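Local coordinates for SusD-like carbohydrate binding protein BF1063 (Bacteroides fragilis NCTC 9343, PDB 3I4G) that probably binds carbohydrate at the bacterial outer membrane, as other members of the SusD family do, at residues G52-E57 / T264-H269; R90-S95 / N142-E147; V107-S112 / T119-E124; K197-A202 / E250-I255; L319-Y324 / A421-P426. One frame throughout, in Å; residues are numbered along the deposited sequence.

Contact 1. Residues G52-E57 / T264-H269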
# COMPACT_ATOMS: atom_id res chain seq x y z
N GLY A 52 4.15 -2.59 7.24
CA GLY A 52 4.96 -1.78 6.37
C GLY A 52 4.26 -1.22 5.17
O GLY A 52 4.62 -0.13 4.70
N MSE A 53 3.25 -1.95 4.68
CA MSE A 53 2.51 -1.57 3.50
C MSE A 53 1.10 -1.09 3.82
O MSE A 53 0.83 0.10 3.81
CB MSE A 53 2.49 -2.75 2.51
CG MSE A 53 1.74 -2.48 1.16
SE MSE A 53 2.01 -3.83 -0.13
CE MSE A 53 0.88 -5.19 0.74
N ILE A 54 0.20 -2.00 4.16
CA ILE A 54 -1.22 -1.65 4.40
C ILE A 54 -1.36 -0.56 5.42
O ILE A 54 -2.07 0.44 5.19
CB ILE A 54 -2.01 -2.91 4.81
CG1 ILE A 54 -2.08 -3.88 3.63
CG2 ILE A 54 -3.43 -2.56 5.28
CD1 ILE A 54 -2.42 -5.33 4.07
N MSE A 55 -0.63 -0.67 6.53
CA MSE A 55 -0.80 0.34 7.56
C MSE A 55 -0.15 1.67 7.25
O MSE A 55 -0.42 2.62 8.00
CB MSE A 55 -0.33 -0.20 8.90
CG MSE A 55 -1.17 -1.38 9.37
SE MSE A 55 -0.66 -2.04 11.11
CE MSE A 55 -2.13 -3.16 11.42
N MSE A 56 0.59 1.80 6.16
CA MSE A 56 0.98 3.13 5.73
C MSE A 56 -0.26 3.96 5.42
O MSE A 56 -0.17 5.17 5.35
CB MSE A 56 1.89 3.14 4.49
CG MSE A 56 3.26 2.72 4.76
SE MSE A 56 4.47 3.24 3.33
CE MSE A 56 5.62 4.52 4.24
N GLU A 57 -1.43 3.34 5.23
CA GLU A 57 -2.62 4.14 5.02
C GLU A 57 -2.90 5.03 6.23
O GLU A 57 -3.55 6.07 6.09
CB GLU A 57 -3.84 3.25 4.71
CG GLU A 57 -4.74 3.81 3.67
CD GLU A 57 -4.28 3.59 2.26
OE1 GLU A 57 -3.10 3.31 1.99
OE2 GLU A 57 -5.09 3.77 1.37
N THR A 264 0.00 -14.60 8.58
CA THR A 264 -0.16 -13.17 8.84
C THR A 264 -0.89 -12.91 10.17
O THR A 264 -1.79 -13.65 10.55
CB THR A 264 -0.90 -12.43 7.71
OG1 THR A 264 -1.04 -11.06 8.13
CG2 THR A 264 -2.30 -13.03 7.37
N GLY A 265 -0.42 -11.91 10.90
CA GLY A 265 -1.10 -11.45 12.09
C GLY A 265 -2.07 -10.30 11.82
O GLY A 265 -2.60 -9.73 12.78
N LEU A 266 -2.30 -9.97 10.55
CA LEU A 266 -3.19 -8.87 10.22
C LEU A 266 -4.57 -9.05 10.86
O LEU A 266 -5.13 -8.09 11.37
CB LEU A 266 -3.31 -8.66 8.70
CG LEU A 266 -4.23 -7.52 8.26
CD1 LEU A 266 -3.78 -6.14 8.82
CD2 LEU A 266 -4.33 -7.53 6.74
N PRO A 267 -5.17 -10.27 10.85
CA PRO A 267 -6.47 -10.40 11.52
C PRO A 267 -6.45 -10.03 13.00
O PRO A 267 -7.34 -9.32 13.49
CB PRO A 267 -6.83 -11.86 11.29
CG PRO A 267 -6.05 -12.23 10.04
CD PRO A 267 -4.75 -11.54 10.23
N GLN A 268 -5.47 -10.53 13.75
CA GLN A 268 -5.39 -10.16 15.15
C GLN A 268 -5.34 -8.66 15.30
O GLN A 268 -5.94 -8.07 16.23
CB GLN A 268 -4.13 -10.78 15.76
CG GLN A 268 -3.87 -10.35 17.21
CD GLN A 268 -4.87 -10.90 18.17
OE1 GLN A 268 -4.67 -12.00 18.71
NE2 GLN A 268 -5.99 -10.20 18.36
N HIS A 269 -4.59 -8.01 14.44
CA HIS A 269 -4.42 -6.59 14.56
C HIS A 269 -5.58 -5.75 14.08
O HIS A 269 -5.84 -4.71 14.68
CB HIS A 269 -3.15 -6.09 13.82
CG HIS A 269 -2.11 -5.56 14.75
ND1 HIS A 269 -0.77 -5.83 14.61
CD2 HIS A 269 -2.23 -4.76 15.84
CE1 HIS A 269 -0.11 -5.24 15.60
NE2 HIS A 269 -0.97 -4.58 16.36
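A buried, mostly apolar contact without hydrogen bonds between its segments joins Ile54, at the end of helix 50-54, and Met55, in the 3-10 turn that follows, to Leu266 and His269 on the short helix 266-270; its centre lies about 10 Å from that of the molecule. Ile54 and Leu266 cross at about a right angle, CD1 of Ile54 lying 4.0 Å from CD2 of Leu266. Met55, a selenomethionine, is extended beyond CG, which carries CE to within 3.9 Å of CB of His269. Its selenium stands above the imidazole face, at 5.4 Å from Met55 SE to the centroid of the His269 ring, a distant Met-aromatic approach. ND1 is hydrogen-bonded to Tyr50 OH, which probably helps to set the ring's rotation; in the crystal NE2 bonds a buffer molecule, probably from crystallisation. Thr264 OG1 accepts from Leu266 N, an ST turn. Around the pair, strand 380-386 touches Ile54 through Thr382, Leu280 packs on both Met55 and His269, and Trp278 meets the imidazole edge-to-face.

Contact 2. Residues R90-S95 / N142-E147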
# COMPACT_ATOMS: atom_id res chain seq x y z
N ARG A 90 13.29 1.17 11.40
CA ARG A 90 12.96 -0.17 10.89
C ARG A 90 12.97 -0.22 9.38
O ARG A 90 13.49 -1.16 8.79
CB ARG A 90 11.59 -0.67 11.36
CG ARG A 90 11.46 -1.04 12.84
CD ARG A 90 12.11 -2.35 13.18
NE ARG A 90 11.45 -3.49 12.56
CZ ARG A 90 11.94 -4.73 12.49
NH1 ARG A 90 13.11 -5.05 13.03
NH2 ARG A 90 11.25 -5.69 11.88
N TYR A 91 12.28 0.72 8.74
CA TYR A 91 12.25 0.72 7.28
C TYR A 91 13.69 0.78 6.74
O TYR A 91 14.03 0.07 5.81
CB TYR A 91 11.45 1.87 6.75
CG TYR A 91 9.94 1.74 6.76
CD1 TYR A 91 9.31 0.78 5.99
CD2 TYR A 91 9.14 2.64 7.46
CE1 TYR A 91 7.92 0.72 5.89
CE2 TYR A 91 7.74 2.57 7.39
CZ TYR A 91 7.15 1.62 6.58
OH TYR A 91 5.77 1.63 6.51
N TRP A 92 14.50 1.66 7.31
CA TRP A 92 15.90 1.79 6.89
C TRP A 92 16.68 0.48 7.05
O TRP A 92 17.35 -0.01 6.10
CB TRP A 92 16.58 2.87 7.71
CG TRP A 92 18.04 3.08 7.41
CD1 TRP A 92 19.09 2.40 7.93
CD2 TRP A 92 18.61 4.10 6.54
NE1 TRP A 92 20.28 2.90 7.42
CE2 TRP A 92 20.01 3.95 6.59
CE3 TRP A 92 18.07 5.12 5.76
CZ2 TRP A 92 20.87 4.80 5.87
CZ3 TRP A 92 18.94 5.94 5.04
CH2 TRP A 92 20.31 5.77 5.11
N GLU A 93 16.66 -0.09 8.24
CA GLU A 93 17.49 -1.26 8.47
C GLU A 93 16.99 -2.47 7.69
O GLU A 93 17.82 -3.20 7.13
CB GLU A 93 17.58 -1.56 9.94
CG GLU A 93 16.36 -2.15 10.53
CD GLU A 93 16.44 -2.24 12.03
OE1 GLU A 93 17.45 -1.81 12.62
OE2 GLU A 93 15.46 -2.76 12.63
N THR A 94 15.68 -2.70 7.61
CA THR A 94 15.24 -3.86 6.84
C THR A 94 15.62 -3.68 5.37
O THR A 94 15.98 -4.68 4.69
CB THR A 94 13.74 -4.14 6.99
OG1 THR A 94 12.98 -3.03 6.50
CG2 THR A 94 13.39 -4.45 8.44
N SER A 95 15.59 -2.46 4.86
CA SER A 95 16.00 -2.21 3.47
C SER A 95 17.44 -2.59 3.26
O SER A 95 17.78 -3.34 2.35
CB SER A 95 15.82 -0.74 3.10
OG SER A 95 14.45 -0.32 3.19
N ASN A 142 17.84 10.84 -0.52
CA ASN A 142 19.28 10.89 -0.78
C ASN A 142 19.92 9.95 0.23
O ASN A 142 19.97 10.25 1.40
CB ASN A 142 19.77 12.32 -0.64
CG ASN A 142 18.91 13.29 -1.41
OD1 ASN A 142 18.69 13.13 -2.61
ND2 ASN A 142 18.39 14.31 -0.71
N VAL A 143 20.38 8.80 -0.24
CA VAL A 143 20.87 7.73 0.63
C VAL A 143 22.04 7.03 -0.03
O VAL A 143 22.28 7.18 -1.24
CB VAL A 143 19.74 6.69 0.93
CG1 VAL A 143 18.52 7.38 1.61
CG2 VAL A 143 19.30 5.95 -0.32
N PRO A 144 22.83 6.27 0.73
CA PRO A 144 23.91 5.52 0.10
C PRO A 144 23.43 4.47 -0.90
O PRO A 144 22.47 3.71 -0.61
CB PRO A 144 24.60 4.82 1.27
CG PRO A 144 24.29 5.73 2.44
CD PRO A 144 22.89 6.17 2.21
N LEU A 145 24.05 4.45 -2.07
CA LEU A 145 23.75 3.47 -3.10
C LEU A 145 24.87 2.45 -3.02
O LEU A 145 25.98 2.65 -3.53
CB LEU A 145 23.65 4.17 -4.45
CG LEU A 145 23.37 3.23 -5.65
CD1 LEU A 145 22.07 2.47 -5.48
CD2 LEU A 145 23.31 4.01 -6.96
N VAL A 146 24.60 1.36 -2.32
CA VAL A 146 25.57 0.30 -2.07
C VAL A 146 25.24 -0.90 -2.93
O VAL A 146 24.15 -1.48 -2.88
CB VAL A 146 25.55 -0.11 -0.62
CG1 VAL A 146 26.58 -1.24 -0.36
CG2 VAL A 146 25.81 1.12 0.27
N GLU A 147 26.20 -1.31 -3.74
CA GLU A 147 26.10 -2.46 -4.63
C GLU A 147 27.08 -3.57 -4.32
O GLU A 147 26.88 -4.72 -4.70
CB GLU A 147 26.35 -1.98 -6.07
CG GLU A 147 25.38 -0.93 -6.52
CD GLU A 147 25.75 -0.28 -7.85
OE1 GLU A 147 25.56 -0.92 -8.91
OE2 GLU A 147 26.15 0.91 -7.84
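Trp92 drives the six-membered ring of its indole against Val143 and Pro144, two consecutive residues of the loop that follows helix 116-139. The far corner of the ring does the touching: CZ3 of Trp92 lies 3.7 Å from CG1 of Val143, and the adjacent CH2 is 3.9 Å from CD of Pro144. Neither partner sits squarely over the ring or at its rim; both approach obliquely. The tryptophan and the valine slide past one another in opposite directions, whereas the side chains of Trp92 and Pro144 cross at about a right angle. A chi1 of 179° sets CG of Trp92 trans to the backbone N and sends the indole out from the helix, letting it span a backbone separation of 10.0 Å between the CA atoms of Trp92 and Val143.

Within the helix, Ser95 OG donates to Tyr91 O at 2.7 Å and Thr94 OG1 to Arg90 O at 3.0 Å, each hydroxyl and the backbone N-H of its residue reaching the oxygen from opposite faces of the carbonyl plane. Phe140 meets the indole edge-to-face, and Ile166 of helix 163-180 packs on Val143. The indole thus joins helix 86-109 to the loop between helices 116-139 and 152-155, a tie repeated by Tyr96 OH bonding Pro144 O, in an N-terminal helical region consistent with the family's place in the TPR clan.

Contact 3. Residues V107-S112 / T119-E124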
# COMPACT_ATOMS: atom_id res chain seq x y z
N VAL A 107 27.12 -11.34 -5.96
CA VAL A 107 28.55 -11.64 -6.05
C VAL A 107 28.76 -13.15 -6.03
O VAL A 107 29.42 -13.71 -6.90
CB VAL A 107 29.33 -11.02 -4.88
CG1 VAL A 107 30.77 -11.56 -4.84
CG2 VAL A 107 29.30 -9.51 -4.96
N GLY A 108 28.18 -13.82 -5.06
CA GLY A 108 28.39 -15.24 -4.85
C GLY A 108 28.00 -16.12 -6.02
O GLY A 108 28.67 -17.11 -6.30
N ILE A 109 26.94 -15.76 -6.74
CA ILE A 109 26.44 -16.59 -7.83
C ILE A 109 27.20 -16.39 -9.15
O ILE A 109 27.10 -17.24 -10.05
CB ILE A 109 24.92 -16.34 -8.05
CG1 ILE A 109 24.28 -17.56 -8.73
CG2 ILE A 109 24.68 -15.07 -8.84
CD1 ILE A 109 22.74 -17.47 -8.80
N GLN A 110 28.00 -15.34 -9.25
CA GLN A 110 28.59 -14.99 -10.54
C GLN A 110 29.35 -16.10 -11.21
O GLN A 110 29.34 -16.22 -12.44
CB GLN A 110 29.58 -13.81 -10.39
CG GLN A 110 28.98 -12.47 -10.36
CD GLN A 110 30.01 -11.38 -10.08
OE1 GLN A 110 31.21 -11.53 -10.35
NE2 GLN A 110 29.52 -10.26 -9.53
N ASN A 111 30.09 -16.90 -10.45
CA ASN A 111 30.94 -17.91 -11.03
C ASN A 111 30.31 -19.30 -11.13
O ASN A 111 31.00 -20.25 -11.52
CB ASN A 111 32.29 -17.96 -10.27
CG ASN A 111 33.07 -16.67 -10.42
OD1 ASN A 111 32.85 -15.91 -11.38
ND2 ASN A 111 34.04 -16.45 -9.54
N SER A 112 29.03 -19.41 -10.77
CA SER A 112 28.33 -20.70 -10.83
C SER A 112 27.95 -21.05 -12.26
O SER A 112 27.79 -20.14 -13.10
CB SER A 112 27.08 -20.67 -9.97
OG SER A 112 26.12 -19.76 -10.49
N THR A 119 20.32 -17.32 -14.63
CA THR A 119 19.99 -16.03 -15.22
C THR A 119 18.70 -15.45 -14.62
O THR A 119 18.61 -14.24 -14.31
CB THR A 119 19.92 -16.18 -16.74
OG1 THR A 119 21.25 -16.51 -17.21
CG2 THR A 119 19.49 -14.92 -17.44
N ARG A 120 17.72 -16.31 -14.40
CA ARG A 120 16.49 -15.89 -13.75
C ARG A 120 16.74 -15.42 -12.33
O ARG A 120 16.27 -14.35 -11.93
CB ARG A 120 15.49 -17.04 -13.75
CG ARG A 120 14.20 -16.66 -13.07
CD ARG A 120 13.27 -17.83 -13.04
NE ARG A 120 12.03 -17.47 -12.36
CZ ARG A 120 11.01 -18.32 -12.20
NH1 ARG A 120 11.05 -19.54 -12.69
NH2 ARG A 120 9.92 -17.91 -11.55
N MSE A 121 17.49 -16.19 -11.57
CA MSE A 121 17.70 -15.84 -10.15
C MSE A 121 18.50 -14.55 -9.98
O MSE A 121 18.21 -13.76 -9.08
CB MSE A 121 18.39 -16.96 -9.42
CG MSE A 121 17.49 -18.23 -9.34
SE MSE A 121 18.16 -19.53 -8.07
CE MSE A 121 19.46 -20.21 -9.23
N ILE A 122 19.43 -14.26 -10.88
CA ILE A 122 20.14 -12.99 -10.88
C ILE A 122 19.13 -11.87 -11.09
O ILE A 122 19.15 -10.87 -10.40
CB ILE A 122 21.22 -12.93 -11.96
CG1 ILE A 122 22.39 -13.83 -11.57
CG2 ILE A 122 21.69 -11.47 -12.18
CD1 ILE A 122 23.38 -14.10 -12.69
N ALA A 123 18.24 -12.04 -12.07
CA ALA A 123 17.19 -11.03 -12.29
C ALA A 123 16.29 -10.85 -11.07
O ALA A 123 15.89 -9.72 -10.74
CB ALA A 123 16.37 -11.41 -13.52
N GLU A 124 15.94 -11.94 -10.38
CA GLU A 124 15.11 -11.84 -9.17
C GLU A 124 15.83 -11.07 -8.10
O GLU A 124 15.22 -10.21 -7.45
CB GLU A 124 14.73 -13.22 -8.70
CG GLU A 124 13.83 -13.94 -9.70
CD GLU A 124 13.41 -15.28 -9.22
OE1 GLU A 124 12.40 -15.37 -8.48
OE2 GLU A 124 14.08 -16.27 -9.57
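Ile109 and Ile122 meet through unlike branches, the methyl CG2 of Ile109 lying 3.8 Å from the methylene CG1 of Ile122 and 4.2 Å from its terminal CD1. The longer branch of Ile109 goes another way: with chi1 at -156°, CG1 extends on the far side from the backbone N and takes CD1 of Ile109 to 4.3 Å from CE of Met121, a selenomethionine. One isoleucine thus touches two consecutive residues of the opposing helix, one with each branch. On Ile122 the chain leading to CD1 lies beside its own backbone N, and this arm meets Ile109 obliquely.

These residues stand where helix 86-109 gives way to helix 116-139, so the contact closes a helical hairpin near its short connection, in the TPR-related helical region of the family. From Ile109 to Ser112 the chain makes a type I beta turn, in which Ile109 O accepts from Ser112 N at 3.0 Å. Further out, Trp18 packs on Ile109, Leu106 touches Ile122, and Ala24 and Leu28 of helix 21-33 lie against Met121. Lys118 NZ, from the start of helix 116-139, bonds the carbonyls of Gln110 and Ser112 in the connection.

Contact 4. Residues K197-A202 / E250-I255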
# COMPACT_ATOMS: atom_id res chain seq x y z
N LYS A 197 8.14 -10.70 -15.11
CA LYS A 197 8.52 -9.60 -15.97
C LYS A 197 7.66 -8.38 -15.69
O LYS A 197 8.15 -7.26 -15.51
CB LYS A 197 8.36 -10.06 -17.43
CG LYS A 197 8.73 -9.04 -18.47
CD LYS A 197 8.59 -9.57 -19.91
CE LYS A 197 9.35 -10.86 -20.20
NZ LYS A 197 10.82 -10.61 -20.13
N GLN A 198 6.35 -8.58 -15.66
CA GLN A 198 5.40 -7.49 -15.41
C GLN A 198 5.56 -6.85 -14.04
O GLN A 198 5.24 -5.66 -13.90
CB GLN A 198 3.97 -7.99 -15.62
CG GLN A 198 3.62 -8.30 -17.08
CD GLN A 198 3.88 -9.73 -17.50
OE1 GLN A 198 4.75 -10.46 -16.93
NE2 GLN A 198 3.10 -10.18 -18.51
N ALA A 199 5.99 -7.59 -13.02
CA ALA A 199 6.26 -6.98 -11.70
C ALA A 199 7.40 -5.98 -11.82
O ALA A 199 7.31 -4.85 -11.30
CB ALA A 199 6.56 -8.06 -10.64
N ALA A 200 8.47 -6.38 -12.49
CA ALA A 200 9.58 -5.46 -12.70
C ALA A 200 9.17 -4.25 -13.55
O ALA A 200 9.58 -3.13 -13.27
CB ALA A 200 10.81 -6.22 -13.29
N LEU A 201 8.37 -4.47 -14.60
CA LEU A 201 7.91 -3.35 -15.41
C LEU A 201 6.99 -2.40 -14.61
O LEU A 201 6.99 -1.19 -14.88
CB LEU A 201 7.17 -3.83 -16.69
CG LEU A 201 7.98 -4.57 -17.72
CD1 LEU A 201 7.09 -5.24 -18.76
CD2 LEU A 201 8.93 -3.58 -18.36
N ALA A 202 6.20 -2.91 -13.67
CA ALA A 202 5.33 -2.05 -12.89
C ALA A 202 6.15 -1.18 -11.96
O ALA A 202 5.87 0.00 -11.81
CB ALA A 202 4.33 -2.89 -12.10
N GLU A 250 -5.11 -10.56 -12.42
CA GLU A 250 -4.94 -9.15 -12.05
C GLU A 250 -3.79 -8.91 -11.07
O GLU A 250 -3.05 -7.92 -11.20
CB GLU A 250 -6.23 -8.60 -11.44
CG GLU A 250 -6.09 -7.17 -10.90
CD GLU A 250 -7.37 -6.41 -10.80
OE1 GLU A 250 -8.43 -6.93 -11.18
OE2 GLU A 250 -7.28 -5.24 -10.34
N ASN A 251 -3.61 -9.81 -10.11
CA ASN A 251 -2.59 -9.65 -9.08
C ASN A 251 -1.24 -10.09 -9.66
O ASN A 251 -0.93 -11.26 -9.75
CB ASN A 251 -2.95 -10.43 -7.82
CG ASN A 251 -4.12 -9.81 -7.06
OD1 ASN A 251 -4.44 -8.63 -7.25
ND2 ASN A 251 -4.78 -10.63 -6.23
N ILE A 252 -0.45 -9.10 -10.04
CA ILE A 252 0.83 -9.30 -10.73
C ILE A 252 1.93 -9.67 -9.74
O ILE A 252 2.70 -10.59 -10.00
CB ILE A 252 1.19 -8.04 -11.52
CG1 ILE A 252 0.25 -7.91 -12.72
CG2 ILE A 252 2.65 -8.07 -12.00
CD1 ILE A 252 0.24 -6.53 -13.41
N PHE A 253 2.00 -8.93 -8.64
CA PHE A 253 2.99 -9.18 -7.58
C PHE A 253 2.25 -9.08 -6.26
O PHE A 253 1.48 -8.16 -6.05
CB PHE A 253 4.19 -8.21 -7.67
CG PHE A 253 5.32 -8.57 -6.74
CD1 PHE A 253 6.07 -9.71 -6.94
CD2 PHE A 253 5.64 -7.77 -5.66
CE1 PHE A 253 7.06 -10.07 -6.04
CE2 PHE A 253 6.66 -8.14 -4.77
CZ PHE A 253 7.35 -9.28 -4.96
N TYR A 254 2.51 -10.00 -5.34
CA TYR A 254 1.77 -10.09 -4.09
C TYR A 254 2.57 -10.82 -3.05
O TYR A 254 3.59 -11.50 -3.36
CB TYR A 254 0.44 -10.83 -4.34
CG TYR A 254 0.58 -12.12 -5.10
CD1 TYR A 254 1.01 -13.28 -4.45
CD2 TYR A 254 0.30 -12.19 -6.46
CE1 TYR A 254 1.14 -14.49 -5.18
CE2 TYR A 254 0.41 -13.36 -7.16
CZ TYR A 254 0.82 -14.50 -6.53
OH TYR A 254 0.94 -15.69 -7.26
N ILE A 255 2.12 -10.73 -1.80
CA ILE A 255 2.67 -11.49 -0.69
C ILE A 255 1.62 -12.51 -0.26
O ILE A 255 0.50 -12.13 0.11
CB ILE A 255 3.04 -10.60 0.51
CG1 ILE A 255 3.85 -9.36 0.12
CG2 ILE A 255 3.78 -11.47 1.51
CD1 ILE A 255 5.16 -9.66 -0.68
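Ile252 and Phe253 present themselves side by side to the first turn of helix 197-211, one pressing a methyl onto the helix backbone and the other offering the root of its side chain to Ala199. CG2 of Ile252 lies 3.5 Å from Ala199 N and 3.8 Å from Gln198 C, against the peptide joining the two residues. CB of Gln198 also touches Ile252 CG2, at 3.9 Å, before the glutamine bends at chi2 and takes its amide to Phe184 N and Asp229. CB of Ala199 is 3.8 Å from CB of Phe253 and meets the near part of the phenyl ring obliquely. With CG of Phe253 trans to the backbone N (chi1 -171°), the ring runs on past the alanine to meet Trp48 edge-to-face.

Ile252 and Phe253 both face Ile385 of strand 380-386, a classic beta bulge, which is consistent with two consecutive residues turning to the same helix; the chain turns a corner at Phe253. The backbones come close here, 5.7 Å between the CA atoms of Ala199 and Phe253. Around the helix, Ile224 of helix 214-227 packs on Gln198, Leu201 and Ala202, while Asn230 touches both Gln198 and Ile252.

Contact 5. Residues L319-Y324 / A421-P426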
# COMPACT_ATOMS: atom_id res chain seq x y z
N LEU A 319 -17.11 0.94 -1.72
CA LEU A 319 -17.15 1.42 -0.34
C LEU A 319 -17.43 0.26 0.60
O LEU A 319 -16.61 -0.07 1.45
CB LEU A 319 -18.21 2.51 -0.22
CG LEU A 319 -18.32 3.30 1.08
CD1 LEU A 319 -19.14 4.57 0.81
CD2 LEU A 319 -18.93 2.47 2.23
N ASP A 320 -18.57 -0.43 0.41
CA ASP A 320 -18.86 -1.57 1.26
C ASP A 320 -17.85 -2.70 1.07
O ASP A 320 -17.63 -3.46 2.00
CB ASP A 320 -20.31 -2.08 1.03
CG ASP A 320 -21.37 -1.25 1.73
OD1 ASP A 320 -21.07 -0.76 2.86
OD2 ASP A 320 -22.50 -1.13 1.18
N TYR A 321 -17.23 -2.83 -0.10
CA TYR A 321 -16.20 -3.87 -0.24
C TYR A 321 -14.95 -3.59 0.60
O TYR A 321 -14.26 -4.49 1.01
CB TYR A 321 -15.72 -4.04 -1.67
CG TYR A 321 -16.77 -4.49 -2.68
CD1 TYR A 321 -17.83 -5.27 -2.30
CD2 TYR A 321 -16.63 -4.21 -4.04
CE1 TYR A 321 -18.79 -5.71 -3.24
CE2 TYR A 321 -17.56 -4.62 -4.98
CZ TYR A 321 -18.64 -5.37 -4.57
OH TYR A 321 -19.60 -5.81 -5.47
N THR A 322 -14.69 -2.32 0.86
CA THR A 322 -13.43 -1.89 1.47
C THR A 322 -13.50 -1.57 2.95
O THR A 322 -12.54 -1.88 3.69
CB THR A 322 -12.88 -0.70 0.69
OG1 THR A 322 -12.72 -1.10 -0.69
CG2 THR A 322 -11.52 -0.25 1.20
N ILE A 323 -14.60 -0.98 3.39
CA ILE A 323 -14.75 -0.55 4.78
C ILE A 323 -16.07 -0.98 5.34
O ILE A 323 -17.01 -1.27 4.58
CB ILE A 323 -14.57 1.01 4.91
CG1 ILE A 323 -15.70 1.78 4.22
CG2 ILE A 323 -13.23 1.42 4.35
CD1 ILE A 323 -15.63 3.32 4.40
N TYR A 324 -16.18 -1.00 6.67
CA TYR A 324 -17.49 -1.24 7.33
C TYR A 324 -17.61 -0.24 8.49
O TYR A 324 -16.67 0.53 8.79
CB TYR A 324 -17.74 -2.72 7.68
CG TYR A 324 -16.80 -3.37 8.67
CD1 TYR A 324 -15.63 -3.95 8.23
CD2 TYR A 324 -17.14 -3.51 10.00
CE1 TYR A 324 -14.80 -4.62 9.08
CE2 TYR A 324 -16.30 -4.16 10.88
CZ TYR A 324 -15.13 -4.70 10.41
OH TYR A 324 -14.30 -5.35 11.30
N ALA A 421 -17.13 -6.25 -13.32
CA ALA A 421 -18.53 -6.67 -13.11
C ALA A 421 -19.10 -6.43 -11.72
O ALA A 421 -20.28 -6.08 -11.56
CB ALA A 421 -18.68 -8.15 -13.46
N SER A 422 -18.27 -6.62 -10.70
CA SER A 422 -18.70 -6.43 -9.32
C SER A 422 -18.78 -4.96 -8.90
O SER A 422 -19.22 -4.66 -7.80
CB SER A 422 -17.76 -7.17 -8.37
OG SER A 422 -16.41 -6.71 -8.51
N VAL A 423 -18.34 -4.05 -9.76
CA VAL A 423 -18.34 -2.63 -9.46
C VAL A 423 -19.30 -1.92 -10.41
O VAL A 423 -20.24 -1.24 -9.96
CB VAL A 423 -16.88 -2.10 -9.51
CG1 VAL A 423 -16.83 -0.58 -9.39
CG2 VAL A 423 -16.02 -2.76 -8.43
N ASN A 424 -19.03 -2.04 -11.71
CA ASN A 424 -19.96 -1.59 -12.75
C ASN A 424 -20.40 -0.14 -12.60
O ASN A 424 -21.59 0.19 -12.62
CB ASN A 424 -21.17 -2.51 -12.81
CG ASN A 424 -22.01 -2.29 -14.05
OD1 ASN A 424 -21.46 -2.07 -15.13
ND2 ASN A 424 -23.33 -2.35 -13.90
N MSE A 425 -19.41 0.72 -12.40
CA MSE A 425 -19.67 2.15 -12.27
C MSE A 425 -19.69 2.84 -13.65
O MSE A 425 -19.04 2.37 -14.57
CB MSE A 425 -18.63 2.77 -11.35
CG MSE A 425 -18.85 2.38 -9.90
SE MSE A 425 -20.45 3.22 -9.10
CE MSE A 425 -19.74 4.98 -8.97
N PRO A 426 -20.42 3.95 -13.76
CA PRO A 426 -20.57 4.58 -15.07
C PRO A 426 -19.27 5.02 -15.70
O PRO A 426 -18.43 5.61 -15.03
CB PRO A 426 -21.44 5.82 -14.79
CG PRO A 426 -22.04 5.64 -13.52
CD PRO A 426 -21.22 4.64 -12.74
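At Tyr321 a helix is about to end, and Ser422 lies in an irregular loop; the backbones stay well apart, with 9.5 Å between the CA atoms of Tyr321 and Val423. The first segment is helical through Thr322, and Ile323 is the first residue to leave helical geometry as the chain enters strand 323-325. Leu319 O serves this end of the helix twice, accepting from Thr322 N at 3.0 Å and from Ile323 N at 2.9 Å. The second segment has no regular structure.

The tyrosine spans the distance. Its CG lies opposite the carbonyl carbon, beside the backbone N (chi1 -62°), and the ring points its phenol end at the loop. Tyr321 OH donates to Ser422 O at 2.6 Å, a short bond arriving in the carbonyl plane on a lone pair, with a C=O...OH angle of 138°. The oxygen lies at the ring's edge, in its plane. Beside this bond, CE2 of Tyr321 touches CG2 of Val423 at 4.2 Å, again at the ring edge. A phenol near the C-terminal end of a helix thus joins the helix-to-strand junction to a loop carbonyl within the SusD family region.

Ser422 OG is bonded to Ala234 O and Tyr236 N, which ties the loop to a third part of the chain. Strand 360-362 pairs with strand 323-325 beyond the helix, Arg318 of helix 317-322 packs on Val423, and the loop itself connects helix 414-418 to helix 433-447.

Contacts 2, 3 and 4 all lie between the segments of contact 1 along the chain, contact 3 being nested in turn within contact 2; contact 5 follows later. Contacts 2 and 3 share helix 86-109, with centres about 22 Å apart, and belong to the helical N-terminal region. Contact 5 stands on the other side of the chain's centre, about 43 Å from contact 3 between centres. Contacts 1 and 4 each join the earlier family region to the later one, and strand 254-257 is followed by helix 266-270. Tyr91 OH, probably hydrogen-bonded to Gly52 O at 2.8 Å, links contacts 1 and 2 directly. Contacts 1 and 4 lie nearest the centre, between the N-terminal contacts 2 and 3 and contact 5 in the later region.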